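Local coordinates for putative membrane protein COG4129 (Clostridium difficile, PDB 3KMI) that is of unproven function but is probably a bacterial membrane transporter related to aromatic acid exporters, this piece being its helical C-terminal domain, at residues D30-P35 and A110-I115; E58-I63 and F73-M78; H106-F111 and K133-S138. All coordinates share one frame; numbering follows the deposited sequence. Where two conformers were deposited one is given.

Interaction 1 of 3, residues D30-P35 and A110-I115; sequences DIIVNP and AFIHKI
The carboxylate of Asp30 meets the imidazole of His113 at the ring's edge: OD1 of Asp30 lies 2.8 Å from NE2 of His113 and only 4° out of the ring plane. The two flat groups are turned 45° against each other, and OD1 takes the N-H from above the carboxylate plane, 38° out of it. The hydrogen bond from NE2 to OD1 is bent, and OD1 also sits 3.2 Å from CE1 of His113, a polarised ring carbon. With CG of His113 anti to its carbonyl carbon, the ring swings off the side of its helix to meet the acid, while Ala29 packs against it. This His-carboxylate pair ties the C-terminal end of helix 7-33 to helix 103-117 within an all-helical bundle, at a partly exposed place where the nearby negative charge would probably favour a protonated imidazole. Deeper in, the contact turns apolar. The delta methyls make the touch, CD1 of Ile32 lying 3.7 Å from CD1 of Ile112. Both isoleucines are buried; Leu108 lies against Ile32, and Leu164 of helix 148-176 against Ile112. The backbone O of Ile32 accepts a hydrogen bond from Thr101 OG1.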
loop_
_atom_site.group_PDB
_atom_site.type_symbol
_atom_site.label_atom_id
_atom_site.label_comp_id
_atom_site.label_asym_id
_atom_site.label_seq_id
_atom_site.Cartn_x
_atom_site.Cartn_y
_atom_site.Cartn_z
ATOM N N ASP A 30 3.198 8.688 -17.399
ATOM C CA ASP A 30 4.132 9.057 -18.491
ATOM C C ASP A 30 5.404 8.222 -18.467
ATOM O O ASP A 30 6.035 7.979 -19.508
ATOM C CB ASP A 30 4.545 10.534 -18.376
ATOM C CG ASP A 30 3.397 11.499 -18.660
ATOM O OD1 ASP A 30 2.453 11.107 -19.366
ATOM O OD2 ASP A 30 3.440 12.657 -18.166
ATOM N N ILE A 31 5.829 7.831 -17.270
ATOM C CA ILE A 31 7.035 7.018 -17.123
ATOM C C ILE A 31 6.824 5.613 -17.717
ATOM O O ILE A 31 7.722 5.062 -18.387
ATOM C CB ILE A 31 7.520 6.960 -15.666
ATOM C CG1 ILE A 31 8.178 8.310 -15.298
ATOM C CG2 ILE A 31 8.524 5.794 -15.514
ATOM C CD1 ILE A 31 8.249 8.631 -13.822
ATOM N N ILE A 32 5.622 5.055 -17.529
ATOM C CA ILE A 32 5.305 3.744 -18.129
ATOM C C ILE A 32 5.589 3.737 -19.635
ATOM O O ILE A 32 6.179 2.778 -20.158
ATOM C CB ILE A 32 3.843 3.297 -17.831
ATOM C CG1 ILE A 32 3.652 3.170 -16.332
ATOM C CG2 ILE A 32 3.454 2.000 -18.591
ATOM C CD1 ILE A 32 2.191 3.134 -15.866
ATOM N N VAL A 33 5.189 4.816 -20.314
ATOM C CA VAL A 33 5.291 4.916 -21.778
ATOM C C VAL A 33 6.661 5.413 -22.233
ATOM O O VAL A 33 7.145 4.979 -23.258
ATOM C CB VAL A 33 4.199 5.829 -22.394
ATOM C CG1 VAL A 33 4.387 5.957 -23.899
ATOM C CG2 VAL A 33 2.846 5.273 -22.124
ATOM N N ASN A 34 7.284 6.306 -21.473
ATOM C CA ASN A 34 8.666 6.769 -21.769
ATOM C C ASN A 34 9.626 6.594 -20.602
ATOM O O ASN A 34 9.955 7.577 -19.950
ATOM C CB ASN A 34 8.658 8.249 -22.134
ATOM C CG ASN A 34 7.792 8.550 -23.312
ATOM O OD1 ASN A 34 8.192 8.353 -24.464
ATOM N ND2 ASN A 34 6.600 9.061 -23.042
ATOM N N PRO A 35 10.085 5.355 -20.325
ATOM C CA PRO A 35 10.899 5.143 -19.116
ATOM C C PRO A 35 12.138 6.047 -19.002
ATOM O O PRO A 35 12.519 6.446 -17.894
ATOM C CB PRO A 35 11.340 3.668 -19.227
ATOM C CG PRO A 35 10.876 3.181 -20.567
ATOM C CD PRO A 35 9.765 4.085 -20.999
ATOM N N ALA A 110 -2.894 4.667 -19.842
ATOM C CA ALA A 110 -4.089 5.424 -20.232
ATOM C C ALA A 110 -5.054 5.545 -19.048
ATOM O O ALA A 110 -5.613 6.613 -18.792
ATOM C CB ALA A 110 -4.781 4.752 -21.440
ATOM N N PHE A 111 -5.215 4.462 -18.313
ATOM C CA PHE A 111 -6.143 4.432 -17.157
ATOM C C PHE A 111 -5.673 5.383 -16.027
ATOM O O PHE A 111 -6.483 6.104 -15.427
ATOM C CB PHE A 111 -6.317 2.990 -16.655
ATOM C CG PHE A 111 -7.268 2.848 -15.478
ATOM C CD1 PHE A 111 -8.589 3.295 -15.564
ATOM C CD2 PHE A 111 -6.848 2.222 -14.309
ATOM C CE1 PHE A 111 -9.477 3.151 -14.457
ATOM C CE2 PHE A 111 -7.714 2.069 -13.211
ATOM C CZ PHE A 111 -9.029 2.553 -13.287
ATOM N N ILE A 112 -4.369 5.405 -15.760
ATOM C CA ILE A 112 -3.794 6.325 -14.797
ATOM C C ILE A 112 -3.945 7.802 -15.235
ATOM O O ILE A 112 -4.229 8.665 -14.411
ATOM C CB ILE A 112 -2.286 5.995 -14.487
ATOM C CG1 ILE A 112 -2.194 4.602 -13.841
ATOM C CG2 ILE A 112 -1.708 7.066 -13.563
ATOM C CD1 ILE A 112 -0.782 3.994 -13.761
ATOM N N HIS A 113 -3.726 8.088 -16.511
ATOM C CA HIS A 113 -4.044 9.432 -17.052
ATOM C C HIS A 113 -5.499 9.806 -16.851
ATOM O O HIS A 113 -5.815 10.945 -16.493
ATOM C CB HIS A 113 -3.729 9.548 -18.549
ATOM C CG HIS A 113 -2.286 9.823 -18.848
ATOM N ND1 HIS A 113 -1.517 8.991 -19.631
ATOM C CD2 HIS A 113 -1.475 10.850 -18.494
ATOM C CE1 HIS A 113 -0.288 9.474 -19.719
ATOM N NE2 HIS A 113 -0.233 10.597 -19.031
ATOM N N LYS A 114 -6.385 8.858 -17.114
ATOM C CA LYS A 114 -7.805 9.089 -16.968
ATOM C C LYS A 114 -8.068 9.465 -15.522
ATOM O O LYS A 114 -8.766 10.450 -15.226
ATOM C CB LYS A 114 -8.612 7.854 -17.387
ATOM C CG LYS A 114 -10.123 7.997 -17.205
ATOM C CD LYS A 114 -10.814 6.727 -17.643
ATOM C CE LYS A 114 -12.335 6.831 -17.658
ATOM N NZ LYS A 114 -12.881 5.543 -18.199
ATOM N N ILE A 115 -7.510 8.688 -14.617
ATOM C CA ILE A 115 -7.661 8.966 -13.180
ATOM C C ILE A 115 -7.106 10.377 -12.847
ATOM O O ILE A 115 -7.751 11.179 -12.156
ATOM C CB ILE A 115 -6.977 7.889 -12.289
ATOM C CG1 ILE A 115 -7.622 6.490 -12.467
ATOM C CG2 ILE A 115 -6.996 8.360 -10.803
ATOM C CD1 ILE A 115 -6.857 5.318 -11.735
#

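Interaction 2 of 3, residues E58-I63 and F73-M78; sequences ETYDNI and FFLEHM
Thr59 presents its side chain to one face of the Phe74 ring and, with its methyl, to Leu75. CG2 of Thr59 lies 3.6 Å from CD2 of Phe74 and 4.1 Å from CG of Leu75, so the methyl is shared between neighbouring residues of helix 68-95. The hydroxyl also sits over that ring face, but its modelled approach is too short to be relied on. Beside this, a methyl of Leu75 reaches the rim of the Tyr60 ring near its plane, CD1 of Leu75 lying 3.9 Å from CE1 of Tyr60, and the two side chains cross at about a right angle. The contact joins two consecutive helices, 41-61 and 68-95, close to the turn of their helical hairpin. Further out, Thr59 OG1 is hydrogen-bonded to Ser55 O, one helical turn back, which probably sets the rotation of the side chain and so turns CG2 toward helix 68-95. Ile10 and Val13 of helix 7-33 pack against Phe74. At the helix end, Asn62 ND2 bonds Glu58 O at 3.2 Å. Tyr60 and Leu75 also pack on Leu75 and Tyr60 of the second subunit, extending the apolar surface across the dimer.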
loop_
_atom_site.group_PDB
_atom_site.type_symbol
_atom_site.label_atom_id
_atom_site.label_comp_id
_atom_site.label_asym_id
_atom_site.label_seq_id
_atom_site.Cartn_x
_atom_site.Cartn_y
_atom_site.Cartn_z
ATOM N N GLU A 58 1.643 24.328 9.678
ATOM C CA GLU A 58 0.694 25.415 9.896
ATOM C C GLU A 58 -0.478 24.993 10.805
ATOM O O GLU A 58 -0.877 25.733 11.694
ATOM C CB GLU A 58 0.188 25.969 8.569
ATOM C CG GLU A 58 -0.800 27.153 8.737
ATOM C CD GLU A 58 -0.774 28.121 7.570
ATOM O OE1 GLU A 58 -0.585 27.671 6.416
ATOM O OE2 GLU A 58 -0.912 29.342 7.814
ATOM N N THR A 59 -0.977 23.783 10.616
ATOM C CA THR A 59 -2.078 23.302 11.435
ATOM C C THR A 59 -1.627 23.164 12.900
ATOM O O THR A 59 -2.363 23.541 13.806
ATOM C CB THR A 59 -2.648 21.979 10.887
ATOM O OG1 THR A 59 -3.081 22.184 9.531
ATOM C CG2 THR A 59 -3.856 21.471 11.766
ATOM N N TYR A 60 -0.407 22.660 13.112
ATOM C CA TYR A 60 0.133 22.424 14.454
ATOM C C TYR A 60 0.372 23.737 15.164
ATOM O O TYR A 60 0.144 23.854 16.363
ATOM C CB TYR A 60 1.478 21.692 14.391
ATOM C CG TYR A 60 1.431 20.209 14.103
ATOM C CD1 TYR A 60 0.247 19.466 14.243
ATOM C CD2 TYR A 60 2.597 19.537 13.729
ATOM C CE1 TYR A 60 0.221 18.091 13.980
ATOM C CE2 TYR A 60 2.585 18.172 13.481
ATOM C CZ TYR A 60 1.394 17.452 13.606
ATOM O OH TYR A 60 1.399 16.093 13.337
ATOM N N ASP A 61 0.871 24.709 14.407
ATOM C CA ASP A 61 1.124 26.050 14.902
ATOM C C ASP A 61 -0.131 26.655 15.545
ATOM O O ASP A 61 -0.022 27.420 16.523
ATOM C CB ASP A 61 1.593 26.956 13.769
ATOM C CG ASP A 61 3.107 26.840 13.490
ATOM O OD1 ASP A 61 3.840 26.185 14.265
ATOM O OD2 ASP A 61 3.561 27.423 12.483
ATOM N N ASN A 62 -1.298 26.280 15.014
ATOM C CA ASN A 62 -2.574 26.947 15.321
ATOM C C ASN A 62 -3.536 26.091 16.106
ATOM O O ASN A 62 -4.721 26.426 16.207
ATOM C CB ASN A 62 -3.296 27.343 14.036
ATOM C CG ASN A 62 -2.812 28.649 13.470
ATOM O OD1 ASN A 62 -3.189 29.708 13.939
ATOM N ND2 ASN A 62 -2.016 28.580 12.417
ATOM N N ILE A 63 -3.059 24.990 16.672
ATOM C CA ILE A 63 -3.936 24.172 17.511
ATOM C C ILE A 63 -4.490 24.995 18.686
ATOM O O ILE A 63 -5.662 24.837 19.059
ATOM C CB ILE A 63 -3.288 22.821 17.971
ATOM C CG1 ILE A 63 -1.981 23.045 18.756
ATOM C CG2 ILE A 63 -3.072 21.917 16.773
ATOM C CD1 ILE A 63 -1.281 21.750 19.261
ATOM N N PHE A 73 -10.935 17.876 11.012
ATOM C CA PHE A 73 -11.216 17.778 9.580
ATOM C C PHE A 73 -9.925 17.896 8.795
ATOM O O PHE A 73 -9.731 17.205 7.799
ATOM C CB PHE A 73 -12.174 18.877 9.123
ATOM C CG PHE A 73 -13.619 18.472 9.141
ATOM C CD1 PHE A 73 -14.175 17.796 8.070
ATOM C CD2 PHE A 73 -14.425 18.780 10.222
ATOM C CE1 PHE A 73 -15.512 17.428 8.083
ATOM C CE2 PHE A 73 -15.761 18.414 10.238
ATOM C CZ PHE A 73 -16.302 17.736 9.166
ATOM N N PHE A 74 -9.038 18.773 9.254
ATOM C CA PHE A 74 -7.812 18.983 8.551
ATOM C C PHE A 74 -6.819 17.813 8.654
ATOM O O PHE A 74 -6.415 17.291 7.638
ATOM C CB PHE A 74 -7.137 20.286 8.913
ATOM C CG PHE A 74 -5.919 20.508 8.119
ATOM C CD1 PHE A 74 -5.987 21.151 6.881
ATOM C CD2 PHE A 74 -4.707 19.988 8.545
ATOM C CE1 PHE A 74 -4.836 21.320 6.106
ATOM C CE2 PHE A 74 -3.554 20.152 7.779
ATOM C CZ PHE A 74 -3.618 20.824 6.569
ATOM N N LEU A 75 -6.420 17.434 9.862
ATOM C CA LEU A 75 -5.394 16.395 10.040
ATOM C C LEU A 75 -5.838 15.030 9.502
ATOM O O LEU A 75 -5.023 14.288 8.901
ATOM C CB LEU A 75 -4.914 16.319 11.506
ATOM C CG LEU A 75 -3.888 17.360 11.993
ATOM C CD1 LEU A 75 -3.469 17.097 13.419
ATOM C CD2 LEU A 75 -2.610 17.482 11.124
ATOM N N GLU A 76 -7.127 14.727 9.649
ATOM C CA GLU A 76 -7.689 13.535 9.040
ATOM C C GLU A 76 -7.638 13.565 7.509
ATOM O O GLU A 76 -7.418 12.524 6.873
ATOM C CB GLU A 76 -9.106 13.229 9.569
ATOM C CG GLU A 76 -9.102 12.788 11.055
ATOM C CD GLU A 76 -10.492 12.461 11.647
ATOM O OE1 GLU A 76 -11.521 12.598 10.946
ATOM O OE2 GLU A 76 -10.552 12.071 12.840
ATOM N N HIS A 77 -7.833 14.734 6.906
ATOM C CA HIS A 77 -7.706 14.840 5.470
ATOM C C HIS A 77 -6.243 14.695 5.057
ATOM O O HIS A 77 -5.954 14.108 4.005
ATOM C CB HIS A 77 -8.297 16.168 4.950
ATOM C CG HIS A 77 -8.211 16.315 3.471
ATOM N ND1 HIS A 77 -7.101 16.848 2.838
ATOM C CD2 HIS A 77 -9.070 15.950 2.488
ATOM C CE1 HIS A 77 -7.283 16.803 1.528
ATOM N NE2 HIS A 77 -8.472 16.270 1.290
HETATM N N MSE A 78 -5.334 15.233 5.871
HETATM C CA MSE A 78 -3.897 15.156 5.605
HETATM C C MSE A 78 -3.444 13.704 5.658
HETATM O O MSE A 78 -2.552 13.304 4.917
HETATM C CB MSE A 78 -3.100 15.976 6.627
HETATM C CG MSE A 78 -3.275 17.475 6.515
HETATM SE SE MSE A 78 -2.971 18.204 4.732
HETATM C CE MSE A 78 -1.347 17.227 4.267
#

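Interaction 3 of 3, residues H106-F111 and K133-S138; sequences HILSAF and KRLMIS
Segments 106-111 and 133-138 are both helical throughout, on consecutive helices 103-117 and 124-140, and their backbones come nearest at Leu108 and Leu135, whose CA atoms are 8.0 Å apart. At that separation the backbones are bridged by side chains, chiefly by Leu135, which points toward the other helix. A chi1 of -175° sets its CG opposite the backbone N and carries Leu135 toward helix 103-117, where its two methyls part to neighbouring residues. CD1 of Leu135 approaches the branch methyl CG2 of Ile107 at 3.6 Å, the side chains crossing at a slant. Its other methyl, CD2, lies 4.1 Å from CD1 of Leu108, where the two leucines run at about a right angle. Ile107 lies on the surface, whereas Leu108 and Leu135 are buried. Leu161 of helix 148-176 touches both leucines and closes this part of the bundle; Gln104, a turn before Leu108, also lies against Leu135. One leucine thus bridges an isoleucine on the surface and a leucine of the interior. Since both close contacts between the segments are methyl on methyl, the pairing rests on dispersion and the exclusion of solvent, with shape rather than polar direction setting how the helices fit.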
loop_
_atom_site.group_PDB
_atom_site.type_symbol
_atom_site.label_atom_id
_atom_site.label_comp_id
_atom_site.label_asym_id
_atom_site.label_seq_id
_atom_site.Cartn_x
_atom_site.Cartn_y
_atom_site.Cartn_z
ATOM N N HIS A 106 0.507 0.051 -21.825
ATOM C CA HIS A 106 -0.095 1.221 -22.472
ATOM C C HIS A 106 -1.540 1.443 -21.969
ATOM O O HIS A 106 -1.937 2.566 -21.759
ATOM C CB HIS A 106 -0.077 1.045 -23.993
ATOM C CG HIS A 106 1.270 1.252 -24.617
ATOM N ND1 HIS A 106 1.829 2.504 -24.776
ATOM C CD2 HIS A 106 2.137 0.378 -25.184
ATOM C CE1 HIS A 106 2.995 2.392 -25.388
ATOM N NE2 HIS A 106 3.205 1.111 -25.646
ATOM N N ILE A 107 -2.299 0.373 -21.755
ATOM C CA ILE A 107 -3.683 0.487 -21.269
ATOM C C ILE A 107 -3.697 0.980 -19.797
ATOM O O ILE A 107 -4.518 1.825 -19.427
ATOM C CB ILE A 107 -4.449 -0.843 -21.461
ATOM C CG1 ILE A 107 -4.803 -1.024 -22.946
ATOM C CG2 ILE A 107 -5.754 -0.910 -20.597
ATOM C CD1 ILE A 107 -5.100 -2.459 -23.312
ATOM N N LEU A 108 -2.777 0.448 -18.990
ATOM C CA LEU A 108 -2.591 0.890 -17.619
ATOM C C LEU A 108 -2.247 2.382 -17.582
ATOM O O LEU A 108 -2.810 3.168 -16.795
ATOM C CB LEU A 108 -1.469 0.087 -16.932
ATOM C CG LEU A 108 -1.201 0.625 -15.523
ATOM C CD1 LEU A 108 -2.463 0.409 -14.672
ATOM C CD2 LEU A 108 0.029 -0.004 -14.897
ATOM N N SER A 109 -1.293 2.771 -18.405
ATOM C CA SER A 109 -0.919 4.162 -18.466
ATOM C C SER A 109 -2.104 5.080 -18.850
ATOM O O SER A 109 -2.311 6.124 -18.221
ATOM C CB SER A 109 0.203 4.333 -19.472
ATOM O OG SER A 109 0.488 5.697 -19.641
ATOM N N ALA A 110 -2.894 4.667 -19.842
ATOM C CA ALA A 110 -4.089 5.424 -20.232
ATOM C C ALA A 110 -5.054 5.545 -19.048
ATOM O O ALA A 110 -5.613 6.613 -18.792
ATOM C CB ALA A 110 -4.781 4.752 -21.440
ATOM N N PHE A 111 -5.215 4.462 -18.313
ATOM C CA PHE A 111 -6.143 4.432 -17.157
ATOM C C PHE A 111 -5.673 5.383 -16.027
ATOM O O PHE A 111 -6.483 6.104 -15.427
ATOM C CB PHE A 111 -6.317 2.990 -16.655
ATOM C CG PHE A 111 -7.268 2.848 -15.478
ATOM C CD1 PHE A 111 -8.589 3.295 -15.564
ATOM C CD2 PHE A 111 -6.848 2.222 -14.309
ATOM C CE1 PHE A 111 -9.477 3.151 -14.457
ATOM C CE2 PHE A 111 -7.714 2.069 -13.211
ATOM C CZ PHE A 111 -9.029 2.553 -13.287
ATOM N N LYS A 133 -11.271 -3.250 -11.890
ATOM C CA LYS A 133 -11.546 -4.667 -11.746
ATOM C C LYS A 133 -11.546 -5.333 -13.136
ATOM O O LYS A 133 -11.030 -6.441 -13.309
ATOM C CB LYS A 133 -12.869 -4.893 -11.005
ATOM C CG LYS A 133 -13.116 -6.361 -10.647
ATOM C CD LYS A 133 -14.537 -6.599 -10.177
ATOM C CE LYS A 133 -14.883 -8.112 -10.185
ATOM N NZ LYS A 133 -13.744 -8.867 -9.582
ATOM N N ARG A 134 -12.102 -4.637 -14.131
ATOM C CA ARG A 134 -12.081 -5.139 -15.493
ATOM C C ARG A 134 -10.657 -5.322 -16.052
ATOM O O ARG A 134 -10.377 -6.316 -16.746
ATOM C CB ARG A 134 -12.963 -4.273 -16.402
ATOM C CG ARG A 134 -14.470 -4.466 -16.151
ATOM C CD ARG A 134 -15.311 -4.010 -17.382
ATOM N NE ARG A 134 -14.959 -2.633 -17.747
ATOM C CZ ARG A 134 -15.512 -1.541 -17.215
ATOM N NH1 ARG A 134 -16.482 -1.648 -16.310
ATOM N NH2 ARG A 134 -15.114 -0.337 -17.605
ATOM N N LEU A 135 -9.748 -4.405 -15.714
ATOM C CA LEU A 135 -8.364 -4.505 -16.160
ATOM C C LEU A 135 -7.613 -5.645 -15.448
ATOM O O LEU A 135 -6.762 -6.289 -16.053
ATOM C CB LEU A 135 -7.627 -3.176 -15.952
ATOM C CG LEU A 135 -6.183 -3.085 -16.481
ATOM C CD1 LEU A 135 -6.092 -3.347 -17.966
ATOM C CD2 LEU A 135 -5.568 -1.716 -16.173
HETATM N N MSE A 136 -7.918 -5.868 -14.167
HETATM C CA MSE A 136 -7.340 -6.987 -13.402
HETATM C C MSE A 136 -7.760 -8.307 -14.057
HETATM O O MSE A 136 -6.924 -9.184 -14.285
HETATM C CB MSE A 136 -7.780 -6.977 -11.917
HETATM C CG MSE A 136 -7.327 -5.775 -11.048
HETATM SE SE MSE A 136 -7.613 -6.048 -9.113
HETATM C CE MSE A 136 -6.681 -4.435 -8.410
ATOM N N ILE A 137 -9.053 -8.442 -14.362
ATOM C CA ILE A 137 -9.564 -9.673 -14.994
ATOM C C ILE A 137 -8.922 -9.879 -16.367
ATOM O O ILE A 137 -8.559 -11.001 -16.723
ATOM C CB ILE A 137 -11.125 -9.696 -15.112
ATOM C CG1 ILE A 137 -11.782 -9.728 -13.725
ATOM C CG2 ILE A 137 -11.624 -10.900 -15.988
ATOM C CD1 ILE A 137 -13.308 -9.511 -13.766
ATOM N N SER A 138 -8.757 -8.786 -17.115
ATOM C CA SER A 138 -8.208 -8.845 -18.472
ATOM C C SER A 138 -6.730 -9.196 -18.455
ATOM O O SER A 138 -6.278 -9.992 -19.269
ATOM C CB SER A 138 -8.454 -7.530 -19.230
ATOM O OG SER A 138 -7.574 -7.375 -20.336
#

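In the fold
Interactions 1 and 3 share helix 103-117 and lie on the same side of the chain's centre, with their own centres about 11 Å apart. They touch directly: CD1 of Ile32 is 3.9 Å from CD2 of Leu108, and CG2 of Val33 is 3.4 Å from OG of Ser109. Helix 103-117 thus meets helix 7-33 through interaction 1 and helix 124-140 through interaction 3. Interaction 2 lies at the opposite side of the centre, about 32 Å from interaction 1 and about 36 Å from interaction 3, centre to centre. It is nested in sequence within the loop closed by interaction 1. Helix 7-33 spans the distance, packing on Phe74 and on Ile112. Only interaction 2 meets the second subunit.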